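Local coordinates for protein 47 KDA membrane antigen (Treponema pallidum, PDB 1O75) that binds penicillin and has zinc-dependent carboxypeptidase activity on synthetic depsipeptides, possibly acting as a D,D-carboxypeptidase that lowers peptidoglycan cross-linking in this spirochaete, at residues Q66-A70 / V252-N256; F111-E116 / H245-D250. The protein carries 2 engineered substitutions. One frame throughout, in Å; residues are numbered along the deposited sequence.

Overall arrangement
Both contacts join the same two parts of the four-domain chain: the large mixed sheet, through its neighbouring strands 69-85 and 101-114, and the short helix 245-252 with the strand 255-262 that follows it. Contact 1 is the inner one, about 12 Å from the centre of the chain to its own; contact 2 lies farther out, at about 19 Å. Their centres are about 13 Å apart, and they meet directly: Met253 CG packs against Phe111 CG at 3.5 Å, while Phe67 also touches Phe111. Contact 2 lies nearer the bound sulfated sugar, about 6 Å from the side chain of His245, and borders the second subunit of the crystal dimer.

Contact 1 (Q66-A70 / V252-N256); sequences QFQYA and VMNFN
Met253 lays its thioether over one face of the Phe67 ring, and this is the close-packed, apolar half of the contact. Met253 SD sits 4.0 Å from the centroid of the Phe67 ring, nearest to CG, and the terminal CE follows it over the same face toward CD2 and CE2. This Met-aromatic contact depends on a bend in the methionine chain: with chi2 at -62° the sulfur turns back to the ring. Phe63 meets Phe67 edge-to-face, and Phe111 of strand 101-114 packs on both Phe67 and Met253.

The backbone here is that of two segments entering their strands, one leading into 69-85 of the mixed sheet and the other leaving helix 245-252 for strand 255-262. Beside the Phe67-Met253 pair, polar side chains reach to backbone carbonyls. Tyr69 OH donates to Asn256 O over 2.7 Å, arriving from above the carbonyl plane, 45° out of it. The same Tyr69 OH lies 3.2 Å from Phe255 CD2, and the Tyr69 ring meets that of His280 nearly parallel.

Gln68 reaches across a more hydrated side. Its chain bends at chi2 past Met253 O, and Gln68 NE2 gives a weak but fairly straight hydrogen bond to Phe255 O at 3.2 Å, with an N-H...O angle of 165°. Two waters add to this one bond of the Gln68 amide. One donates to Gln68 O and to Asn256 OD1, its oxygen 2.7 Å from Asn256 OD1; the other donates to Gln68 OE1 and Asn254 OD1, linking the Gln68 and Asn254 amide oxygens. Asn254 is also held through ND2, which bonds to Asp250 O in the preceding helix.

Contact 2 (F111-E116 / H245-D250); sequences FQDLGE and HREFID
Leu114, Phe111 and Ile249 supply the apolar part of this contact. Leu114 extends straight at the helix, its CG anti to the backbone N (chi1 -179°), and Leu114 CD2 lodges against the first turn, 3.6 Å from Arg246 CA. Leu114 CD2 also makes a CH-pi contact over the face of His245, 4.0 Å from the centroid of the His245 ring, and it touches Ile249 CG1. One turn farther along, Ile249 CG2 presses on Phe111 CZ at 3.8 Å.

Here strand 111-114, the end of a long strand of the mixed sheet, runs nearly antiparallel to helix 245-250, their axes 160° apart and 8.4 Å at closest approach. Gln112 and Asp113 both face Lys121 on the adjacent strand, forming a classic beta bulge just before Leu114.

A salt bridge joins Arg246 and Glu116 at the solvent-facing end, where the strand has given way to a loop. Arg246 NH2 donates to Glu116 OE2 across 2.8 Å, nearly straight at 169°. The oxygen lies in the guanidinium plane and is approached on its syn side, somewhat out of the carboxylate plane; NH1 adds a weak, more bent bond to the same atom.

Other polar links run through a water and to neighbouring residues, one of them in the second subunit. The water accepts from Leu114 N and donates to Asp250 OD1; Asp250 OD1 also lies at the edge of the Phe111 ring, 3.7 Å from Phe111 CE2. His245 is fixed at both ring nitrogens: NE2 bonds to Thr288 O, and ND1 to Glu242 of the second subunit.

Contact 1 (Q66-A70 / V252-N256)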
ATOM      1  N   GLN B  66      -0.521   5.660  20.936  1.00 28.94           N
ATOM      2  CA  GLN B  66      -1.042   6.442  22.065  1.00 27.50           C
ATOM      3  C   GLN B  66      -2.387   5.959  22.549  1.00 26.64           C
ATOM      4  O   GLN B  66      -2.805   6.269  23.665  1.00 27.16           O
ATOM      5  CB  GLN B  66      -1.157   7.941  21.685  1.00 28.62           C
ATOM      6  CG  GLN B  66      -2.408   8.278  20.869  1.00 27.38           C
ATOM      7  CD  GLN B  66      -2.447   9.764  20.495  1.00 30.44           C
ATOM      8  OE1 GLN B  66      -1.881  10.587  21.190  1.00 28.42           O
ATOM      9  NE2 GLN B  66      -3.123  10.091  19.401  1.00 29.31           N
ATOM     10  N   PHE B  67      -3.091   5.211  21.714  1.00 25.45           N
ATOM     11  CA  PHE B  67      -4.394   4.733  22.118  1.00 26.01           C
ATOM     12  C   PHE B  67      -4.389   3.566  23.111  1.00 29.43           C
ATOM     13  O   PHE B  67      -5.060   3.625  24.145  1.00 28.10           O
ATOM     14  CB  PHE B  67      -5.195   4.372  20.871  1.00 27.01           C
ATOM     15  CG  PHE B  67      -5.451   5.547  19.976  1.00 28.42           C
ATOM     16  CD1 PHE B  67      -6.459   6.463  20.285  1.00 30.65           C
ATOM     17  CD2 PHE B  67      -4.653   5.772  18.854  1.00 28.09           C
ATOM     18  CE1 PHE B  67      -6.671   7.595  19.484  1.00 29.50           C
ATOM     19  CE2 PHE B  67      -4.852   6.908  18.042  1.00 31.05           C
ATOM     20  CZ  PHE B  67      -5.865   7.815  18.364  1.00 28.25           C
ATOM     21  N   GLN B  68      -3.636   2.514  22.800  1.00 29.47           N
ATOM     22  CA  GLN B  68      -3.591   1.327  23.655  1.00 28.58           C
ATOM     23  C   GLN B  68      -2.349   1.195  24.524  1.00 27.16           C
ATOM     24  O   GLN B  68      -2.336   0.388  25.462  1.00 29.31           O
ATOM     25  CB  GLN B  68      -3.702   0.060  22.784  1.00 28.73           C
ATOM     26  CG  GLN B  68      -5.104  -0.246  22.300  1.00 29.73           C
ATOM     27  CD  GLN B  68      -5.898  -0.984  23.336  1.00 32.12           C
ATOM     28  OE1 GLN B  68      -6.741  -0.271  24.043  1.00 28.70           O
ATOM     29  NE2 GLN B  68      -5.734  -2.199  23.521  1.00 34.08           N
ATOM     30  N   TYR B  69      -1.311   1.964  24.221  1.00 26.43           N
ATOM     31  CA  TYR B  69      -0.047   1.860  24.948  1.00 27.01           C
ATOM     32  C   TYR B  69       0.340   3.088  25.775  1.00 30.11           C
ATOM     33  O   TYR B  69      -0.125   4.200  25.499  1.00 28.40           O
ATOM     34  CB  TYR B  69       1.076   1.558  23.946  1.00 25.66           C
ATOM     35  CG  TYR B  69       0.783   0.328  23.094  1.00 28.52           C
ATOM     36  CD1 TYR B  69       1.108  -0.962  23.546  1.00 29.15           C
ATOM     37  CD2 TYR B  69       0.134   0.447  21.861  1.00 26.17           C
ATOM     38  CE1 TYR B  69       0.779  -2.119  22.777  1.00 29.70           C
ATOM     39  CE2 TYR B  69      -0.186  -0.693  21.090  1.00 27.64           C
ATOM     40  CZ  TYR B  69       0.135  -1.964  21.564  1.00 27.84           C
ATOM     41  OH  TYR B  69      -0.222  -3.073  20.839  1.00 29.01           O
ATOM     42  N   ALA B  70       1.206   2.868  26.768  1.00 29.24           N
ATOM     43  CA  ALA B  70       1.725   3.931  27.641  1.00 30.35           C
ATOM     44  C   ALA B  70       2.916   4.464  26.863  1.00 31.29           C
ATOM     45  O   ALA B  70       3.974   3.829  26.802  1.00 32.81           O
ATOM     46  CB  ALA B  70       2.174   3.349  29.001  1.00 30.87           C
ATOM     47  N   VAL B 252      -7.728  -2.914  15.801  1.00 26.01           N
ATOM     48  CA  VAL B 252      -6.403  -2.433  16.199  1.00 26.22           C
ATOM     49  C   VAL B 252      -6.498  -1.489  17.384  1.00 27.74           C
ATOM     50  O   VAL B 252      -5.550  -1.372  18.157  1.00 26.70           O
ATOM     51  CB  VAL B 252      -5.615  -1.744  15.026  1.00 28.34           C
ATOM     52  CG1 VAL B 252      -5.272  -2.766  13.959  1.00 24.75           C
ATOM     53  CG2 VAL B 252      -6.447  -0.578  14.410  1.00 28.78           C
ATOM     54  N   MET B 253      -7.647  -0.832  17.568  1.00 27.88           N
ATOM     55  CA  MET B 253      -7.769   0.088  18.711  1.00 27.97           C
ATOM     56  C   MET B 253      -7.951  -0.699  20.013  1.00 27.46           C
ATOM     57  O   MET B 253      -7.947  -0.126  21.095  1.00 31.09           O
ATOM     58  CB  MET B 253      -8.930   1.069  18.519  1.00 28.17           C
ATOM     59  CG  MET B 253      -8.638   2.165  17.476  1.00 28.60           C
ATOM     60  SD  MET B 253      -7.224   3.213  17.938  1.00 31.28           S
ATOM     61  CE  MET B 253      -6.595   3.645  16.388  1.00 37.14           C
ATOM     62  N   ASN B 254      -8.122  -2.011  19.893  1.00 25.81           N
ATOM     63  CA  ASN B 254      -8.239  -2.883  21.065  1.00 26.45           C
ATOM     64  C   ASN B 254      -7.099  -3.912  21.108  1.00 28.11           C
ATOM     65  O   ASN B 254      -7.007  -4.745  22.028  1.00 25.36           O
ATOM     66  CB  ASN B 254      -9.597  -3.571  21.047  1.00 27.65           C
ATOM     67  CG  ASN B 254     -10.687  -2.647  21.559  1.00 30.27           C
ATOM     68  OD1 ASN B 254     -10.694  -2.292  22.735  1.00 32.27           O
ATOM     69  ND2 ASN B 254     -11.572  -2.221  20.676  1.00 32.07           N
ATOM     70  N   PHE B 255      -6.227  -3.842  20.104  1.00 27.32           N
ATOM     71  CA  PHE B 255      -5.093  -4.763  20.027  1.00 26.36           C
ATOM     72  C   PHE B 255      -4.065  -4.521  21.118  1.00 25.92           C
ATOM     73  O   PHE B 255      -3.646  -3.385  21.369  1.00 23.91           O
ATOM     74  CB  PHE B 255      -4.387  -4.629  18.679  1.00 25.08           C
ATOM     75  CG  PHE B 255      -3.142  -5.468  18.561  1.00 25.06           C
ATOM     76  CD1 PHE B 255      -3.226  -6.819  18.207  1.00 24.54           C
ATOM     77  CD2 PHE B 255      -1.885  -4.898  18.767  1.00 26.56           C
ATOM     78  CE1 PHE B 255      -2.069  -7.588  18.051  1.00 25.07           C
ATOM     79  CE2 PHE B 255      -0.713  -5.657  18.614  1.00 28.13           C
ATOM     80  CZ  PHE B 255      -0.813  -7.012  18.250  1.00 26.45           C
ATOM     81  N   ASN B 256      -3.607  -5.605  21.734  1.00 25.91           N
ATOM     82  CA  ASN B 256      -2.600  -5.477  22.767  1.00 23.84           C
ATOM     83  C   ASN B 256      -1.232  -6.054  22.385  1.00 23.80           C
ATOM     84  O   ASN B 256      -0.229  -5.337  22.347  1.00 23.99           O
ATOM     85  CB  ASN B 256      -3.063  -6.178  24.044  1.00 25.89           C
ATOM     86  CG  ASN B 256      -3.862  -5.273  24.957  1.00 29.38           C
ATOM     87  OD1 ASN B 256      -3.616  -4.084  25.002  1.00 29.37           O
ATOM     88  ND2 ASN B 256      -4.799  -5.846  25.718  1.00 28.96           N
TER
HETATM   89  O   HOH W   1      -3.992  -1.671  26.237  1.00 32.43           O
HETATM   90  O   HOH W   2      -8.925  -1.808  24.673  1.00 33.76           O

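Contact 2 (F111-E116 / H245-D250)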
ATOM      1  N   PHE B 111      -9.608   6.420  22.331  1.00 34.64           N
ATOM      2  CA  PHE B 111     -10.297   6.196  21.071  1.00 34.44           C
ATOM      3  C   PHE B 111     -11.811   6.154  21.242  1.00 34.79           C
ATOM      4  O   PHE B 111     -12.323   5.429  22.095  1.00 32.99           O
ATOM      5  CB  PHE B 111      -9.833   4.876  20.441  1.00 32.59           C
ATOM      6  CG  PHE B 111     -10.608   4.495  19.214  1.00 33.15           C
ATOM      7  CD1 PHE B 111     -10.430   5.196  18.022  1.00 31.41           C
ATOM      8  CD2 PHE B 111     -11.539   3.464  19.262  1.00 31.59           C
ATOM      9  CE1 PHE B 111     -11.178   4.869  16.889  1.00 32.01           C
ATOM     10  CE2 PHE B 111     -12.293   3.126  18.149  1.00 32.62           C
ATOM     11  CZ  PHE B 111     -12.114   3.833  16.951  1.00 31.93           C
ATOM     12  N   GLN B 112     -12.521   6.909  20.409  1.00 36.64           N
ATOM     13  CA  GLN B 112     -13.988   6.947  20.459  1.00 39.43           C
ATOM     14  C   GLN B 112     -14.589   6.185  19.279  1.00 39.63           C
ATOM     15  O   GLN B 112     -15.411   5.296  19.471  1.00 40.20           O
ATOM     16  CB  GLN B 112     -14.516   8.399  20.448  1.00 40.72           C
ATOM     17  CG  GLN B 112     -14.127   9.235  21.666  1.00 47.03           C
ATOM     18  CD  GLN B 112     -14.429   8.539  22.996  1.00 51.88           C
ATOM     19  OE1 GLN B 112     -13.512   8.189  23.753  1.00 53.98           O
ATOM     20  NE2 GLN B 112     -15.713   8.332  23.286  1.00 53.05           N
ATOM     21  N   ASP B 113     -14.181   6.519  18.058  1.00 38.90           N
ATOM     22  CA  ASP B 113     -14.710   5.824  16.891  1.00 40.31           C
ATOM     23  C   ASP B 113     -14.097   6.294  15.580  1.00 38.21           C
ATOM     24  O   ASP B 113     -13.357   7.284  15.538  1.00 36.21           O
ATOM     25  CB  ASP B 113     -16.232   6.012  16.826  1.00 46.40           C
ATOM     26  CG  ASP B 113     -16.637   7.483  16.886  1.00 53.23           C
ATOM     27  OD1 ASP B 113     -16.440   8.194  15.879  1.00 57.94           O
ATOM     28  OD2 ASP B 113     -17.142   7.939  17.944  1.00 58.26           O
ATOM     29  N   LEU B 114     -14.402   5.580  14.503  1.00 36.30           N
ATOM     30  CA  LEU B 114     -13.913   5.988  13.191  1.00 37.62           C
ATOM     31  C   LEU B 114     -15.049   6.802  12.566  1.00 37.83           C
ATOM     32  O   LEU B 114     -16.146   6.284  12.388  1.00 37.35           O
ATOM     33  CB  LEU B 114     -13.603   4.774  12.305  1.00 34.30           C
ATOM     34  CG  LEU B 114     -13.060   5.148  10.924  1.00 32.38           C
ATOM     35  CD1 LEU B 114     -11.671   5.760  11.064  1.00 31.88           C
ATOM     36  CD2 LEU B 114     -13.015   3.921  10.046  1.00 30.49           C
ATOM     37  N   GLY B 115     -14.785   8.070  12.248  1.00 40.30           N
ATOM     38  CA  GLY B 115     -15.802   8.917  11.646  1.00 39.81           C
ATOM     39  C   GLY B 115     -16.190   8.447  10.252  1.00 41.17           C
ATOM     40  O   GLY B 115     -15.443   7.701   9.613  1.00 39.43           O
ATOM     41  N   GLU B 116     -17.360   8.881   9.782  1.00 40.99           N
ATOM     42  CA  GLU B 116     -17.860   8.524   8.453  1.00 42.37           C
ATOM     43  C   GLU B 116     -16.879   8.990   7.391  1.00 38.83           C
ATOM     44  O   GLU B 116     -16.779   8.396   6.313  1.00 37.13           O
ATOM     45  CB  GLU B 116     -19.223   9.177   8.198  1.00 46.73           C
ATOM     46  CG  GLU B 116     -20.348   8.620   9.056  1.00 54.14           C
ATOM     47  CD  GLU B 116     -20.777   7.227   8.627  1.00 59.33           C
ATOM     48  OE1 GLU B 116     -21.293   7.089   7.495  1.00 63.21           O
ATOM     49  OE2 GLU B 116     -20.603   6.267   9.418  1.00 61.70           O
ATOM     50  N   HIS B 245     -13.539  -0.747   6.980  1.00 31.40           N
ATOM     51  CA  HIS B 245     -12.443   0.037   7.565  1.00 31.45           C
ATOM     52  C   HIS B 245     -12.756   0.206   9.049  1.00 32.09           C
ATOM     53  O   HIS B 245     -11.881   0.059   9.909  1.00 30.92           O
ATOM     54  CB  HIS B 245     -12.353   1.414   6.866  1.00 31.17           C
ATOM     55  CG  HIS B 245     -11.130   2.214   7.209  1.00 31.22           C
ATOM     56  ND1 HIS B 245     -11.036   3.569   6.952  1.00 30.53           N
ATOM     57  CD2 HIS B 245      -9.939   1.856   7.752  1.00 33.17           C
ATOM     58  CE1 HIS B 245      -9.845   4.009   7.320  1.00 32.13           C
ATOM     59  NE2 HIS B 245      -9.159   2.990   7.812  1.00 34.10           N
ATOM     60  N   ARG B 246     -14.019   0.477   9.360  1.00 30.66           N
ATOM     61  CA  ARG B 246     -14.405   0.660  10.750  1.00 31.75           C
ATOM     62  C   ARG B 246     -14.196  -0.601  11.603  1.00 28.91           C
ATOM     63  O   ARG B 246     -13.741  -0.517  12.743  1.00 28.28           O
ATOM     64  CB  ARG B 246     -15.867   1.111  10.837  1.00 33.81           C
ATOM     65  CG  ARG B 246     -16.424   1.102  12.251  1.00 41.39           C
ATOM     66  CD  ARG B 246     -17.366   2.271  12.463  1.00 51.23           C
ATOM     67  NE  ARG B 246     -18.212   2.468  11.293  1.00 58.87           N
ATOM     68  CZ  ARG B 246     -18.822   3.610  10.989  1.00 62.29           C
ATOM     69  NH1 ARG B 246     -18.685   4.672  11.777  1.00 63.92           N
ATOM     70  NH2 ARG B 246     -19.545   3.698   9.877  1.00 64.24           N
ATOM     71  N   GLU B 247     -14.525  -1.763  11.061  1.00 28.26           N
ATOM     72  CA  GLU B 247     -14.333  -2.993  11.834  1.00 29.25           C
ATOM     73  C   GLU B 247     -12.842  -3.263  12.093  1.00 29.01           C
ATOM     74  O   GLU B 247     -12.473  -3.727  13.163  1.00 30.90           O
ATOM     75  CB  GLU B 247     -14.996  -4.186  11.125  1.00 27.87           C
ATOM     76  CG  GLU B 247     -16.551  -4.130  11.188  1.00 32.67           C
ATOM     77  CD  GLU B 247     -17.209  -5.139  10.262  1.00 35.68           C
ATOM     78  OE1 GLU B 247     -16.627  -5.455   9.202  1.00 35.72           O
ATOM     79  OE2 GLU B 247     -18.316  -5.611  10.578  1.00 39.15           O
ATOM     80  N   PHE B 248     -11.987  -2.963  11.133  1.00 27.74           N
ATOM     81  CA  PHE B 248     -10.559  -3.184  11.331  1.00 28.88           C
ATOM     82  C   PHE B 248     -10.014  -2.203  12.345  1.00 28.80           C
ATOM     83  O   PHE B 248      -9.234  -2.566  13.229  1.00 27.06           O
ATOM     84  CB  PHE B 248      -9.789  -3.034  10.020  1.00 29.01           C
ATOM     85  CG  PHE B 248      -8.298  -3.168  10.190  1.00 30.13           C
ATOM     86  CD1 PHE B 248      -7.732  -4.384  10.590  1.00 29.53           C
ATOM     87  CD2 PHE B 248      -7.466  -2.076   9.977  1.00 30.80           C
ATOM     88  CE1 PHE B 248      -6.354  -4.502  10.771  1.00 30.69           C
ATOM     89  CE2 PHE B 248      -6.092  -2.179  10.155  1.00 28.53           C
ATOM     90  CZ  PHE B 248      -5.532  -3.388  10.550  1.00 29.46           C
ATOM     91  N   ILE B 249     -10.428  -0.946  12.240  1.00 26.73           N
ATOM     92  CA  ILE B 249      -9.955   0.040  13.194  1.00 25.88           C
ATOM     93  C   ILE B 249     -10.365  -0.318  14.630  1.00 26.81           C
ATOM     94  O   ILE B 249      -9.580  -0.160  15.564  1.00 26.40           O
ATOM     95  CB  ILE B 249     -10.465   1.448  12.794  1.00 26.15           C
ATOM     96  CG1 ILE B 249      -9.721   1.893  11.538  1.00 27.54           C
ATOM     97  CG2 ILE B 249     -10.235   2.453  13.920  1.00 28.10           C
ATOM     98  CD1 ILE B 249      -8.218   1.946  11.714  1.00 29.59           C
ATOM     99  N   ASP B 250     -11.594  -0.794  14.815  1.00 27.90           N
ATOM    100  CA  ASP B 250     -12.038  -1.160  16.160  1.00 29.45           C
ATOM    101  C   ASP B 250     -11.106  -2.253  16.697  1.00 28.17           C
ATOM    102  O   ASP B 250     -10.779  -2.284  17.880  1.00 29.27           O
ATOM    103  CB  ASP B 250     -13.480  -1.690  16.149  1.00 30.79           C
ATOM    104  CG  ASP B 250     -14.521  -0.578  16.021  1.00 39.48           C
ATOM    105  OD1 ASP B 250     -14.209   0.590  16.343  1.00 42.09           O
ATOM    106  OD2 ASP B 250     -15.669  -0.871  15.617  1.00 42.70           O
TER
HETATM  107  O   HOH W   3     -15.817   3.168  15.263  1.00 44.70           O